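Local coordinates for probable sugar ABC transporter, sugar-binding protein (Streptococcus pneumoniae, PDB 2W7Y) that probably captures host glycans for ABC-transporter uptake and binds the blood group A-trisaccharide, at residues 38-44 against 75-81; 224-229 against 386-392; 266-270 against 286-290; 294-298 against 373-378. All coordinates share one frame; numbering follows the deposited sequence.

Interaction 1 comes first along the chain and pairs two strands of the mixed four-stranded sheet of one lobe, more than 30 Å from the centres of the other three. Those three belong with the other lobe, built round the five-stranded sheet that contains strands 157-164, 293-296 and 302-306. Interaction 2 joins the loop at 224-229 to helix 388-392, and interactions 3 and 4 fall within the sequence it spans. The centres of interactions 3 and 4 are about 16 Å apart, and helix 284-287 of one is followed by strand 293-296 of the other. The bound trisaccharide sits between the two lobes, consistent with a two-lobed solute-binding protein.

Interaction 1: 38-44 against 75-81; sequences EVLEFYH and VEFKPTP
Val39 to His44 pair in parallel with Glu76 to Pro81, forming one side of the mixed four-stranded sheet, with 76-81 as its outer strand and 102-104 beyond 39-44. Six backbone hydrogen bonds bind them: the amides of Glu76, Lys78 and Thr80 donate to Glu38 O, Leu40 O and Phe42 O, and those of Leu40, Phe42 and His44 to Glu76 O, Lys78 O and Thr80 O. The ladder is short at Thr80 N to Phe42 O (2.6 Å) and lengthens at its end, where His44 N to Thr80 O is 3.2 Å. On the face of Leu40, Phe42 and Phe77 the packing is aromatic. Phe42 and Phe77 have nearly parallel planes (26°) but are slid so far apart that they barely overlap, and Phe42 CD2 meets Phe77 CZ at 3.4 Å. Leu40 CD2 comes in at the edge of the Phe77 ring, 3.8 Å from CD1. His44, its CG set between backbone N and carbonyl carbon (chi1 66°), lays its imidazole over Pro81 CA in a CH-pi contact, 3.9 Å from CA to ring centroid. Helix 54-69 and Phe328 pack against this face, Tyr63 meeting both Phe42 and His44. On the other face Tyr43 CD2 lies alongside Thr80 CB (3.8 Å), and Glu41 forms a salt bridge with Lys93. The His44 side chain is about 6 Å from the bound fucose, so the strands end near the sugar site. With helix 54-69 between them in the chain, the two strands make a beta-alpha-beta crossover, as expected of solute-binding protein lobes.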
loop_
_atom_site.group_PDB
_atom_site.type_symbol
_atom_site.label_atom_id
_atom_site.label_comp_id
_atom_site.label_asym_id
_atom_site.label_seq_id
_atom_site.Cartn_x
_atom_site.Cartn_y
_atom_site.Cartn_z
ATOM N N GLU A 38 -20.556 -19.535 -19.854
ATOM C CA GLU A 38 -19.429 -18.561 -19.737
ATOM C C GLU A 38 -18.883 -18.476 -18.316
ATOM O O GLU A 38 -19.633 -18.570 -17.345
ATOM C CB GLU A 38 -19.862 -17.171 -20.205
ATOM C CG GLU A 38 -19.902 -17.002 -21.711
ATOM C CD GLU A 38 -20.088 -15.556 -22.125
ATOM O OE1 GLU A 38 -21.187 -15.004 -21.897
ATOM O OE2 GLU A 38 -19.135 -14.973 -22.683
ATOM N N VAL A 39 -17.571 -18.286 -18.207
ATOM C CA VAL A 39 -16.890 -18.214 -16.913
ATOM C C VAL A 39 -16.109 -16.906 -16.784
ATOM O O VAL A 39 -15.272 -16.583 -17.632
ATOM C CB VAL A 39 -15.932 -19.422 -16.704
ATOM C CG1 VAL A 39 -15.164 -19.298 -15.390
ATOM C CG2 VAL A 39 -16.702 -20.743 -16.749
ATOM N N LEU A 40 -16.400 -16.156 -15.724
ATOM C CA LEU A 40 -15.639 -14.957 -15.389
ATOM C C LEU A 40 -14.581 -15.299 -14.335
ATOM O O LEU A 40 -14.907 -15.546 -13.166
ATOM C CB LEU A 40 -16.566 -13.843 -14.891
ATOM C CG LEU A 40 -15.937 -12.480 -14.577
ATOM C CD1 LEU A 40 -15.642 -11.694 -15.850
ATOM C CD2 LEU A 40 -16.837 -11.678 -13.663
ATOM N N GLU A 41 -13.318 -15.313 -14.765
ATOM C CA GLU A 41 -12.191 -15.660 -13.899
ATOM C C GLU A 41 -11.718 -14.454 -13.081
ATOM O O GLU A 41 -11.362 -13.415 -13.639
ATOM C CB GLU A 41 -11.038 -16.268 -14.723
ATOM C CG GLU A 41 -10.377 -15.316 -15.730
ATOM C CD GLU A 41 -9.415 -15.997 -16.705
ATOM O OE1 GLU A 41 -8.735 -15.270 -17.472
ATOM O OE2 GLU A 41 -9.342 -17.247 -16.712
ATOM N N PHE A 42 -11.728 -14.597 -11.757
ATOM C CA PHE A 42 -11.317 -13.516 -10.866
ATOM C C PHE A 42 -10.062 -13.878 -10.075
ATOM O O PHE A 42 -10.089 -14.770 -9.232
ATOM C CB PHE A 42 -12.475 -13.086 -9.943
ATOM C CG PHE A 42 -12.045 -12.263 -8.750
ATOM C CD1 PHE A 42 -11.385 -11.041 -8.918
ATOM C CD2 PHE A 42 -12.302 -12.708 -7.459
ATOM C CE1 PHE A 42 -10.980 -10.279 -7.817
ATOM C CE2 PHE A 42 -11.905 -11.956 -6.351
ATOM C CZ PHE A 42 -11.244 -10.735 -6.531
ATOM N N TYR A 43 -8.969 -13.175 -10.355
ATOM C CA TYR A 43 -7.695 -13.422 -9.685
ATOM C C TYR A 43 -7.488 -12.503 -8.479
ATOM O O TYR A 43 -7.658 -11.286 -8.578
ATOM C CB TYR A 43 -6.525 -13.313 -10.680
ATOM C CG TYR A 43 -6.612 -14.323 -11.803
ATOM C CD1 TYR A 43 -7.218 -13.993 -13.016
ATOM C CD2 TYR A 43 -6.117 -15.618 -11.641
ATOM C CE1 TYR A 43 -7.320 -14.920 -14.043
ATOM C CE2 TYR A 43 -6.217 -16.557 -12.664
ATOM C CZ TYR A 43 -6.819 -16.202 -13.863
ATOM O OH TYR A 43 -6.918 -17.125 -14.884
ATOM N N HIS A 44 -7.127 -13.107 -7.347
ATOM C CA HIS A 44 -6.818 -12.387 -6.101
ATOM C C HIS A 44 -5.647 -13.048 -5.359
ATOM O O HIS A 44 -5.271 -14.176 -5.676
ATOM C CB HIS A 44 -8.053 -12.317 -5.202
ATOM C CG HIS A 44 -8.504 -13.648 -4.687
ATOM N ND1 HIS A 44 -9.405 -14.443 -5.364
ATOM C CD2 HIS A 44 -8.174 -14.327 -3.562
ATOM C CE1 HIS A 44 -9.611 -15.554 -4.678
ATOM N NE2 HIS A 44 -8.878 -15.508 -3.580
ATOM N N VAL A 75 -23.605 -16.555 -16.725
ATOM C CA VAL A 75 -22.157 -16.443 -16.542
ATOM C C VAL A 75 -21.810 -16.763 -15.090
ATOM O O VAL A 75 -22.392 -16.187 -14.168
ATOM C CB VAL A 75 -21.627 -15.027 -16.912
ATOM C CG1 VAL A 75 -20.103 -14.962 -16.781
ATOM C CG2 VAL A 75 -22.054 -14.630 -18.323
ATOM N N GLU A 76 -20.872 -17.686 -14.887
ATOM C CA GLU A 76 -20.477 -18.064 -13.532
ATOM C C GLU A 76 -19.191 -17.374 -13.073
ATOM O O GLU A 76 -18.251 -17.183 -13.847
ATOM C CB GLU A 76 -20.400 -19.590 -13.360
ATOM C CG GLU A 76 -19.065 -20.236 -13.713
ATOM C CD GLU A 76 -18.927 -21.642 -13.146
ATOM O OE1 GLU A 76 -19.860 -22.457 -13.327
ATOM O OE2 GLU A 76 -17.880 -21.933 -12.524
ATOM N N PHE A 77 -19.180 -16.997 -11.802
ATOM C CA PHE A 77 -18.066 -16.296 -11.192
ATOM C C PHE A 77 -17.083 -17.308 -10.611
ATOM O O PHE A 77 -17.471 -18.201 -9.849
ATOM C CB PHE A 77 -18.592 -15.350 -10.107
ATOM C CG PHE A 77 -17.543 -14.457 -9.510
ATOM C CD1 PHE A 77 -17.058 -13.361 -10.218
ATOM C CD2 PHE A 77 -17.049 -14.703 -8.237
ATOM C CE1 PHE A 77 -16.094 -12.531 -9.669
ATOM C CE2 PHE A 77 -16.081 -13.871 -7.680
ATOM C CZ PHE A 77 -15.611 -12.785 -8.400
ATOM N N LYS A 78 -15.813 -17.172 -10.991
ATOM C CA LYS A 78 -14.769 -18.094 -10.547
ATOM C C LYS A 78 -13.581 -17.370 -9.899
ATOM O O LYS A 78 -12.705 -16.859 -10.600
ATOM C CB LYS A 78 -14.308 -18.996 -11.702
ATOM C CG LYS A 78 -13.268 -20.051 -11.317
ATOM C CD LYS A 78 -13.850 -21.104 -10.383
ATOM C CE LYS A 78 -12.776 -22.028 -9.837
ATOM N NZ LYS A 78 -13.365 -23.073 -8.948
ATOM N N PRO A 79 -13.557 -17.321 -8.554
ATOM C CA PRO A 79 -12.405 -16.775 -7.849
ATOM C C PRO A 79 -11.223 -17.752 -7.883
ATOM O O PRO A 79 -11.381 -18.948 -7.602
ATOM C CB PRO A 79 -12.915 -16.583 -6.412
ATOM C CG PRO A 79 -14.392 -16.885 -6.442
ATOM C CD PRO A 79 -14.607 -17.770 -7.622
ATOM N N THR A 80 -10.054 -17.229 -8.246
ATOM C CA THR A 80 -8.831 -18.009 -8.320
ATOM C C THR A 80 -7.777 -17.365 -7.424
ATOM O O THR A 80 -7.248 -16.300 -7.755
ATOM C CB THR A 80 -8.312 -18.119 -9.775
ATOM O OG1 THR A 80 -9.360 -18.604 -10.625
ATOM C CG2 THR A 80 -7.127 -19.068 -9.858
ATOM N N PRO A 81 -7.491 -17.999 -6.271
ATOM C CA PRO A 81 -6.469 -17.510 -5.343
ATOM C C PRO A 81 -5.073 -17.732 -5.916
ATOM O O PRO A 81 -4.726 -18.858 -6.283
ATOM C CB PRO A 81 -6.675 -18.380 -4.090
ATOM C CG PRO A 81 -7.984 -19.086 -4.293
ATOM C CD PRO A 81 -8.137 -19.225 -5.769
#

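Interaction 2: 224-229 against 386-392; sequences LLDKPL and PTVSDVW
The indole of Trp392 is gripped by residues 224-229 on both faces and at its N-H edge. Leu225 CD2 sits over the six-membered ring, 4.0 Å from its centroid, while Leu229 CB lies over the five-membered ring from the opposite face at 3.8 Å from that centroid; both are CH-pi contacts. In the ring plane NE1 donates to Leu224 O (3.0 Å, 144°), and a weak, strongly bent second bond runs from NE1 to Lys227 O. The one N-H is thus shared by two carbonyls, chiefly Leu224 O, which with a leucine on each face probably limits rotation of the indole. Leu225 places CG beside its backbone N (chi1 -68°), and chi2 of 159° then turns CD2 to the ring and near Val388 and Val391. Around this core the loop carbonyls meet carbon: Val391 CG2 lies 3.3 Å from Lys227 O, and Pro386 CG stands 3.3 Å from Leu225 O. A water accepts from Leu229 N (2.7 Å) and donates to Trp392 O, bridging the two backbones. Farther out, Leu215 of helix 207-215 touches both Leu225 and Trp392, and Val396 of helix 394-406 packs on Leu229. Asn212 fixes the start of the short helix, its OD1 taking Val388 N and its ND2 giving to Pro386 O. Thr387 is the N-cap, its OG1 accepting from Asp390 N at 3.3 Å. The contact thus joins the loop after helix 219-224 to an N-capped short helix through a tryptophan wedged between two leucines, with the Val388 side chain about 10 Å from the bound N-acetylgalactosamine unit.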
loop_
_atom_site.group_PDB
_atom_site.type_symbol
_atom_site.label_atom_id
_atom_site.label_comp_id
_atom_site.label_asym_id
_atom_site.label_seq_id
_atom_site.Cartn_x
_atom_site.Cartn_y
_atom_site.Cartn_z
ATOM N N LEU A 224 5.858 17.005 -6.971
ATOM C CA LEU A 224 6.501 15.896 -7.677
ATOM C C LEU A 224 5.624 14.648 -7.659
ATOM O O LEU A 224 5.526 13.944 -8.661
ATOM C CB LEU A 224 7.863 15.578 -7.044
ATOM C CG LEU A 224 9.181 15.852 -7.778
ATOM C CD1 LEU A 224 9.181 17.146 -8.599
ATOM C CD2 LEU A 224 10.337 15.829 -6.787
ATOM N N LEU A 225 4.989 14.395 -6.512
ATOM C CA LEU A 225 4.081 13.261 -6.325
ATOM C C LEU A 225 2.632 13.537 -6.764
ATOM O O LEU A 225 1.730 12.758 -6.451
ATOM C CB LEU A 225 4.113 12.793 -4.861
ATOM C CG LEU A 225 5.398 12.136 -4.337
ATOM C CD1 LEU A 225 5.440 12.207 -2.809
ATOM C CD2 LEU A 225 5.518 10.682 -4.811
ATOM N N ASP A 226 2.423 14.641 -7.480
ATOM C CA ASP A 226 1.116 15.002 -8.046
ATOM C C ASP A 226 1.005 14.595 -9.515
ATOM O O ASP A 226 -0.092 14.406 -10.040
ATOM C CB ASP A 226 0.890 16.514 -7.942
ATOM C CG ASP A 226 -0.015 16.903 -6.787
ATOM O OD1 ASP A 226 -1.177 16.433 -6.735
ATOM O OD2 ASP A 226 0.427 17.709 -5.939
ATOM N N LYS A 227 2.152 14.486 -10.175
ATOM C CA LYS A 227 2.214 14.185 -11.600
ATOM C C LYS A 227 3.076 12.939 -11.838
ATOM O O LYS A 227 3.778 12.498 -10.924
ATOM C CB LYS A 227 2.801 15.384 -12.359
ATOM C CG LYS A 227 2.076 16.716 -12.153
ATOM C CD LYS A 227 0.720 16.758 -12.861
ATOM C CE LYS A 227 0.111 18.156 -12.818
ATOM N NZ LYS A 227 -0.297 18.561 -11.441
ATOM N N PRO A 228 3.007 12.353 -13.056
ATOM C CA PRO A 228 4.008 11.367 -13.466
ATOM C C PRO A 228 5.434 11.918 -13.354
ATOM O O PRO A 228 5.644 13.130 -13.454
ATOM C CB PRO A 228 3.661 11.107 -14.935
ATOM C CG PRO A 228 2.214 11.396 -15.033
ATOM C CD PRO A 228 1.971 12.538 -14.093
ATOM N N LEU A 229 6.397 11.026 -13.144
ATOM C CA LEU A 229 7.791 11.413 -12.938
ATOM C C LEU A 229 8.458 11.890 -14.233
ATOM O O LEU A 229 8.292 11.283 -15.296
ATOM C CB LEU A 229 8.572 10.243 -12.320
ATOM C CG LEU A 229 10.000 10.450 -11.796
ATOM C CD1 LEU A 229 10.080 11.536 -10.716
ATOM C CD2 LEU A 229 10.563 9.135 -11.274
ATOM N N PRO A 386 0.463 10.453 -1.898
ATOM C CA PRO A 386 0.103 9.174 -2.504
ATOM C C PRO A 386 1.338 8.279 -2.640
ATOM O O PRO A 386 2.462 8.745 -2.446
ATOM C CB PRO A 386 -0.426 9.579 -3.882
ATOM C CG PRO A 386 0.339 10.810 -4.226
ATOM C CD PRO A 386 0.685 11.499 -2.919
ATOM N N THR A 387 1.138 7.008 -2.963
ATOM C CA THR A 387 2.273 6.100 -3.139
ATOM C C THR A 387 2.959 6.368 -4.472
ATOM O O THR A 387 2.294 6.681 -5.470
ATOM C CB THR A 387 1.866 4.615 -3.094
ATOM O OG1 THR A 387 0.830 4.378 -4.054
ATOM C CG2 THR A 387 1.387 4.218 -1.711
ATOM N N VAL A 388 4.286 6.253 -4.470
ATOM C CA VAL A 388 5.099 6.286 -5.689
ATOM C C VAL A 388 4.485 5.394 -6.775
ATOM O O VAL A 388 4.406 5.791 -7.942
ATOM C CB VAL A 388 6.571 5.855 -5.399
ATOM C CG1 VAL A 388 7.312 5.481 -6.684
ATOM C CG2 VAL A 388 7.318 6.954 -4.646
ATOM N N SER A 389 4.037 4.207 -6.370
ATOM C CA SER A 389 3.415 3.234 -7.264
ATOM C C SER A 389 2.182 3.766 -7.997
ATOM O O SER A 389 2.020 3.523 -9.189
ATOM C CB SER A 389 3.048 1.971 -6.478
ATOM O OG SER A 389 2.734 0.906 -7.356
ATOM N N ASP A 390 1.321 4.488 -7.281
ATOM C CA ASP A 390 0.077 5.021 -7.846
ATOM C C ASP A 390 0.325 6.121 -8.866
ATOM O O ASP A 390 -0.276 6.138 -9.944
ATOM C CB ASP A 390 -0.837 5.551 -6.733
ATOM C CG ASP A 390 -1.682 4.460 -6.089
ATOM O OD1 ASP A 390 -2.492 4.794 -5.199
ATOM O OD2 ASP A 390 -1.549 3.277 -6.471
ATOM N N VAL A 391 1.226 7.029 -8.517
ATOM C CA VAL A 391 1.437 8.247 -9.284
ATOM C C VAL A 391 2.538 8.094 -10.352
ATOM O O VAL A 391 2.443 8.682 -11.431
ATOM C CB VAL A 391 1.660 9.473 -8.330
ATOM C CG1 VAL A 391 2.946 9.323 -7.501
ATOM C CG2 VAL A 391 1.637 10.788 -9.094
ATOM N N TRP A 392 3.560 7.286 -10.062
ATOM C CA TRP A 392 4.677 7.111 -10.997
ATOM C C TRP A 392 4.725 5.733 -11.670
ATOM O O TRP A 392 5.513 5.517 -12.596
ATOM C CB TRP A 392 6.023 7.438 -10.330
ATOM C CG TRP A 392 6.137 8.840 -9.758
ATOM C CD1 TRP A 392 5.359 9.926 -10.061
ATOM C CD2 TRP A 392 7.109 9.298 -8.807
ATOM N NE1 TRP A 392 5.774 11.024 -9.343
ATOM C CE2 TRP A 392 6.848 10.667 -8.570
ATOM C CE3 TRP A 392 8.171 8.684 -8.129
ATOM C CZ2 TRP A 392 7.613 11.431 -7.679
ATOM C CZ3 TRP A 392 8.930 9.446 -7.245
ATOM C CH2 TRP A 392 8.642 10.804 -7.029
HETATM O O HOH W 1 6.159 8.379 -13.809
#

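Interaction 3: 266-270 against 286-290; sequences SKDFQ and EMSKN
Met287, a selenomethionine, packs tightly against Phe269 and Gln270, whereas Glu286 makes the looser outer part of the contact. The selenium comes to the edge of the phenyl ring, 3.6 Å from CD2 of Phe269 and 81° off the ring normal. Bends at chi2 (84°) and chi3 (-63°) fold the side chain back so that its methyl, CE, lies near the ring plane and presses on Gln270 CG at 3.5 Å. Phe269 itself is buried, meeting the ring of Phe277, and both it and Met287 touch Trp162 and Leu293. Next to this apolar core, Asn290 ND2 donates to Gln270 O at 2.9 Å. The donor stands above the carbonyl plane, yet the bond ties the last turn of helix 262-270 to the type I turn running from Met287 to Asn290. Asn290 OD1 accepts from Ser292 N, so both ends of this amide are used and its rotation is fixed. Toward the outside, the planar carboxylate of Glu286 and amide of Gln270 lie oblique to each other, though how the amide is turned is not settled, and Glu286 also touches Trp53. The motif is a Met-aromatic contact of the edge type beside a side-chain-to-backbone bond at a helix end, and it joins helix 262-270 to the end of helix 284-287, with the Ser266 side chain about 7 Å from the bound N-acetylgalactosamine unit.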
loop_
_atom_site.group_PDB
_atom_site.type_symbol
_atom_site.label_atom_id
_atom_site.label_comp_id
_atom_site.label_asym_id
_atom_site.label_seq_id
_atom_site.Cartn_x
_atom_site.Cartn_y
_atom_site.Cartn_z
ATOM N N SER A 266 7.101 -8.585 9.460
ATOM C CA SER A 266 5.956 -8.530 10.364
ATOM C C SER A 266 6.146 -9.419 11.590
ATOM O O SER A 266 5.891 -8.990 12.715
ATOM C CB SER A 266 4.674 -8.921 9.627
ATOM O OG SER A 266 3.545 -8.812 10.476
ATOM N N LYS A 267 6.599 -10.650 11.354
ATOM C CA LYS A 267 6.823 -11.638 12.407
ATOM C C LYS A 267 7.812 -11.124 13.458
ATOM O O LYS A 267 7.516 -11.160 14.652
ATOM C CB LYS A 267 7.312 -12.953 11.793
ATOM C CG LYS A 267 7.169 -14.171 12.684
ATOM C CD LYS A 267 7.254 -15.454 11.853
ATOM C CE LYS A 267 7.442 -16.686 12.720
ATOM N NZ LYS A 267 8.852 -16.831 13.192
ATOM N N ASP A 268 8.964 -10.630 12.994
ATOM C CA ASP A 268 10.013 -10.081 13.863
ATOM C C ASP A 268 9.478 -8.986 14.765
ATOM O O ASP A 268 9.793 -8.946 15.954
ATOM C CB ASP A 268 11.167 -9.515 13.028
ATOM C CG ASP A 268 12.168 -10.572 12.607
ATOM O OD1 ASP A 268 12.040 -11.744 13.029
ATOM O OD2 ASP A 268 13.098 -10.218 11.853
ATOM N N PHE A 269 8.663 -8.108 14.182
ATOM C CA PHE A 269 8.079 -6.979 14.889
ATOM C C PHE A 269 7.079 -7.425 15.954
ATOM O O PHE A 269 7.088 -6.901 17.068
ATOM C CB PHE A 269 7.429 -6.011 13.895
ATOM C CG PHE A 269 6.953 -4.735 14.520
ATOM C CD1 PHE A 269 7.861 -3.822 15.054
ATOM C CD2 PHE A 269 5.600 -4.440 14.569
ATOM C CE1 PHE A 269 7.419 -2.641 15.634
ATOM C CE2 PHE A 269 5.155 -3.261 15.145
ATOM C CZ PHE A 269 6.065 -2.363 15.681
ATOM N N GLN A 270 6.237 -8.397 15.602
ATOM C CA GLN A 270 5.287 -9.021 16.531
ATOM C C GLN A 270 5.991 -9.676 17.713
ATOM O O GLN A 270 5.437 -9.748 18.812
ATOM C CB GLN A 270 4.448 -10.081 15.807
ATOM C CG GLN A 270 3.478 -9.533 14.770
ATOM C CD GLN A 270 2.790 -10.618 13.953
ATOM O OE1 GLN A 270 2.665 -10.506 12.729
ATOM N NE2 GLN A 270 2.335 -11.668 14.624
ATOM N N GLU A 286 -2.857 -8.271 12.945
ATOM C CA GLU A 286 -1.627 -8.967 13.326
ATOM C C GLU A 286 -0.936 -8.234 14.465
ATOM O O GLU A 286 -0.183 -8.821 15.243
ATOM C CB GLU A 286 -0.674 -9.066 12.128
ATOM C CG GLU A 286 -1.161 -9.972 11.006
ATOM C CD GLU A 286 -1.220 -11.425 11.418
ATOM O OE1 GLU A 286 -2.317 -12.024 11.334
ATOM O OE2 GLU A 286 -0.172 -11.969 11.834
HETATM N N MSE A 287 -1.221 -6.942 14.563
HETATM C CA MSE A 287 -0.541 -6.067 15.501
HETATM C C MSE A 287 -1.180 -6.073 16.893
HETATM O O MSE A 287 -0.473 -5.993 17.901
HETATM C CB MSE A 287 -0.480 -4.656 14.919
HETATM C CG MSE A 287 0.901 -4.041 14.956
HETATM SE SE MSE A 287 2.115 -4.486 13.487
HETATM C CE MSE A 287 2.354 -6.405 13.684
ATOM N N SER A 288 -2.506 -6.197 16.938
ATOM C CA SER A 288 -3.279 -6.148 18.187
ATOM C C SER A 288 -2.961 -7.282 19.164
ATOM O O SER A 288 -3.325 -7.214 20.339
ATOM C CB SER A 288 -4.780 -6.139 17.885
ATOM O OG SER A 288 -5.208 -7.386 17.364
ATOM N N LYS A 289 -2.289 -8.320 18.668
ATOM C CA LYS A 289 -1.874 -9.468 19.483
ATOM C C LYS A 289 -0.808 -9.070 20.508
ATOM O O LYS A 289 -0.756 -9.617 21.609
ATOM C CB LYS A 289 -1.348 -10.594 18.583
ATOM C CG LYS A 289 -2.312 -11.038 17.468
ATOM C CD LYS A 289 -3.440 -11.910 18.015
ATOM C CE LYS A 289 -4.093 -12.740 16.917
ATOM N NZ LYS A 289 -5.029 -13.758 17.477
ATOM N N ASN A 290 0.034 -8.109 20.134
ATOM C CA ASN A 290 1.072 -7.584 21.009
ATOM C C ASN A 290 0.722 -6.143 21.404
ATOM O O ASN A 290 0.774 -5.240 20.570
ATOM C CB ASN A 290 2.434 -7.664 20.300
ATOM C CG ASN A 290 3.608 -7.318 21.207
ATOM O OD1 ASN A 290 3.441 -6.740 22.281
ATOM N ND2 ASN A 290 4.810 -7.674 20.767
#

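Interaction 4: 294-298 against 373-378; sequences APGIY and QAITQV
Gln377 leaves helix 373-378 with CG beside its backbone N (chi1 -73°) and an extended chain (chi2 178°), which carries its amide across to the backbone of Pro295. There NE2 donates to Pro295 O at 3.0 Å. The oxygen lies in the amide plane of Gln377, but the donor stands well above the carbonyl plane, so the bond reaches the carbonyl from over its flat side. The other end of the amide, OE1, lies against the Pro295-Gly296 peptide, 3.2 Å from Pro295 C, and close to Pro295 CB. The proline ring also meets two other residues of the helix: its CB meets Ala374 CB at 3.7 Å, and its CG touches the amide carbon CD of Gln373 at 3.6 Å, the Gln373 chain crossing it at about a right angle. Farther along, Ile297 CG2 touches Gln377 CB (4.2 Å) and Val378 CG2 (4.3 Å). Strand 294-296 and the helix run almost parallel, their directions 11° apart and their axes 7.9 Å at closest approach. Other neighbours place this packing on the five-stranded sheet, the helix against it. Strand 157-164 pairs with the strand through backbone bonds of Ala294 to Tyr163 and Gly296 to Leu161, and its Trp162 touches Pro295. Strand 302-306 supplies Ala303, which meets Ile297 and Val378, and Val378 also touches Thr158 of strand 157-164, so helix 366-379 lies against strands 293-296, 157-164 and 302-306.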
loop_
_atom_site.group_PDB
_atom_site.type_symbol
_atom_site.label_atom_id
_atom_site.label_comp_id
_atom_site.label_asym_id
_atom_site.label_seq_id
_atom_site.Cartn_x
_atom_site.Cartn_y
_atom_site.Cartn_z
ATOM N N ALA A 294 2.322 0.194 18.683
ATOM C CA ALA A 294 1.365 1.266 18.500
ATOM C C ALA A 294 1.483 1.921 17.118
ATOM O O ALA A 294 2.544 1.874 16.487
ATOM C CB ALA A 294 1.537 2.301 19.607
ATOM N N PRO A 295 0.381 2.516 16.628
ATOM C CA PRO A 295 0.477 3.270 15.380
ATOM C C PRO A 295 1.145 4.640 15.547
ATOM O O PRO A 295 1.007 5.287 16.585
ATOM C CB PRO A 295 -0.984 3.435 14.955
ATOM C CG PRO A 295 -1.765 3.349 16.210
ATOM C CD PRO A 295 -0.994 2.486 17.164
ATOM N N GLY A 296 1.870 5.055 14.515
ATOM C CA GLY A 296 2.390 6.406 14.415
ATOM C C GLY A 296 2.461 6.782 12.954
ATOM O O GLY A 296 2.054 6.008 12.091
ATOM N N ILE A 297 2.977 7.969 12.665
ATOM C CA ILE A 297 3.227 8.372 11.279
ATOM C C ILE A 297 4.671 8.847 11.112
ATOM O O ILE A 297 5.466 8.774 12.052
ATOM C CB ILE A 297 2.193 9.420 10.746
ATOM C CG1 ILE A 297 2.146 10.668 11.641
ATOM C CG2 ILE A 297 0.807 8.784 10.593
ATOM C CD1 ILE A 297 1.399 11.838 11.042
ATOM N N TYR A 298 4.992 9.336 9.919
ATOM C CA TYR A 298 6.362 9.654 9.528
ATOM C C TYR A 298 6.776 11.070 9.945
ATOM O O TYR A 298 5.906 11.908 10.195
ATOM C CB TYR A 298 6.520 9.436 8.017
ATOM C CG TYR A 298 6.235 8.009 7.598
ATOM C CD1 TYR A 298 7.269 7.085 7.453
ATOM C CD2 TYR A 298 4.927 7.575 7.374
ATOM C CE1 TYR A 298 7.007 5.769 7.078
ATOM C CE2 TYR A 298 4.655 6.270 7.004
ATOM C CZ TYR A 298 5.696 5.370 6.859
ATOM O OH TYR A 298 5.422 4.070 6.497
ATOM N N GLN A 373 -7.591 4.010 15.462
ATOM C CA GLN A 373 -6.528 4.896 15.936
ATOM C C GLN A 373 -5.524 5.181 14.825
ATOM O O GLN A 373 -5.133 6.329 14.612
ATOM C CB GLN A 373 -5.811 4.292 17.153
ATOM C CG GLN A 373 -4.930 5.294 17.894
ATOM C CD GLN A 373 -3.875 4.654 18.787
ATOM O OE1 GLN A 373 -3.924 3.457 19.091
ATOM N NE2 GLN A 373 -2.912 5.460 19.218
ATOM N N ALA A 374 -5.122 4.128 14.116
ATOM C CA ALA A 374 -4.188 4.240 12.998
ATOM C C ALA A 374 -4.762 5.065 11.842
ATOM O O ALA A 374 -4.057 5.890 11.258
ATOM C CB ALA A 374 -3.764 2.854 12.521
ATOM N N ILE A 375 -6.036 4.849 11.522
ATOM C CA ILE A 375 -6.711 5.627 10.472
ATOM C C ILE A 375 -6.823 7.119 10.833
ATOM O O ILE A 375 -6.520 7.979 10.004
ATOM C CB ILE A 375 -8.102 5.033 10.098
ATOM C CG1 ILE A 375 -7.942 3.643 9.465
ATOM C CG2 ILE A 375 -8.847 5.961 9.139
ATOM C CD1 ILE A 375 -9.241 2.850 9.372
ATOM N N THR A 376 -7.238 7.409 12.067
ATOM C CA THR A 376 -7.376 8.790 12.560
ATOM C C THR A 376 -6.057 9.578 12.493
ATOM O O THR A 376 -6.064 10.776 12.207
ATOM C CB THR A 376 -7.991 8.828 13.993
ATOM O OG1 THR A 376 -9.334 8.335 13.944
ATOM C CG2 THR A 376 -8.022 10.239 14.573
ATOM N N GLN A 377 -4.938 8.898 12.741
ATOM C CA GLN A 377 -3.614 9.519 12.640
ATOM C C GLN A 377 -3.290 9.998 11.224
ATOM O O GLN A 377 -2.783 11.108 11.050
ATOM C CB GLN A 377 -2.529 8.562 13.126
ATOM C CG GLN A 377 -2.493 8.368 14.634
ATOM C CD GLN A 377 -1.430 7.380 15.053
ATOM O OE1 GLN A 377 -0.872 6.669 14.219
ATOM N NE2 GLN A 377 -1.139 7.332 16.347
ATOM N N VAL A 378 -3.587 9.156 10.231
ATOM C CA VAL A 378 -3.349 9.466 8.822
ATOM C C VAL A 378 -4.303 10.564 8.346
ATOM O O VAL A 378 -3.898 11.475 7.617
ATOM C CB VAL A 378 -3.481 8.206 7.918
ATOM C CG1 VAL A 378 -3.311 8.564 6.443
ATOM C CG2 VAL A 378 -2.477 7.134 8.326
#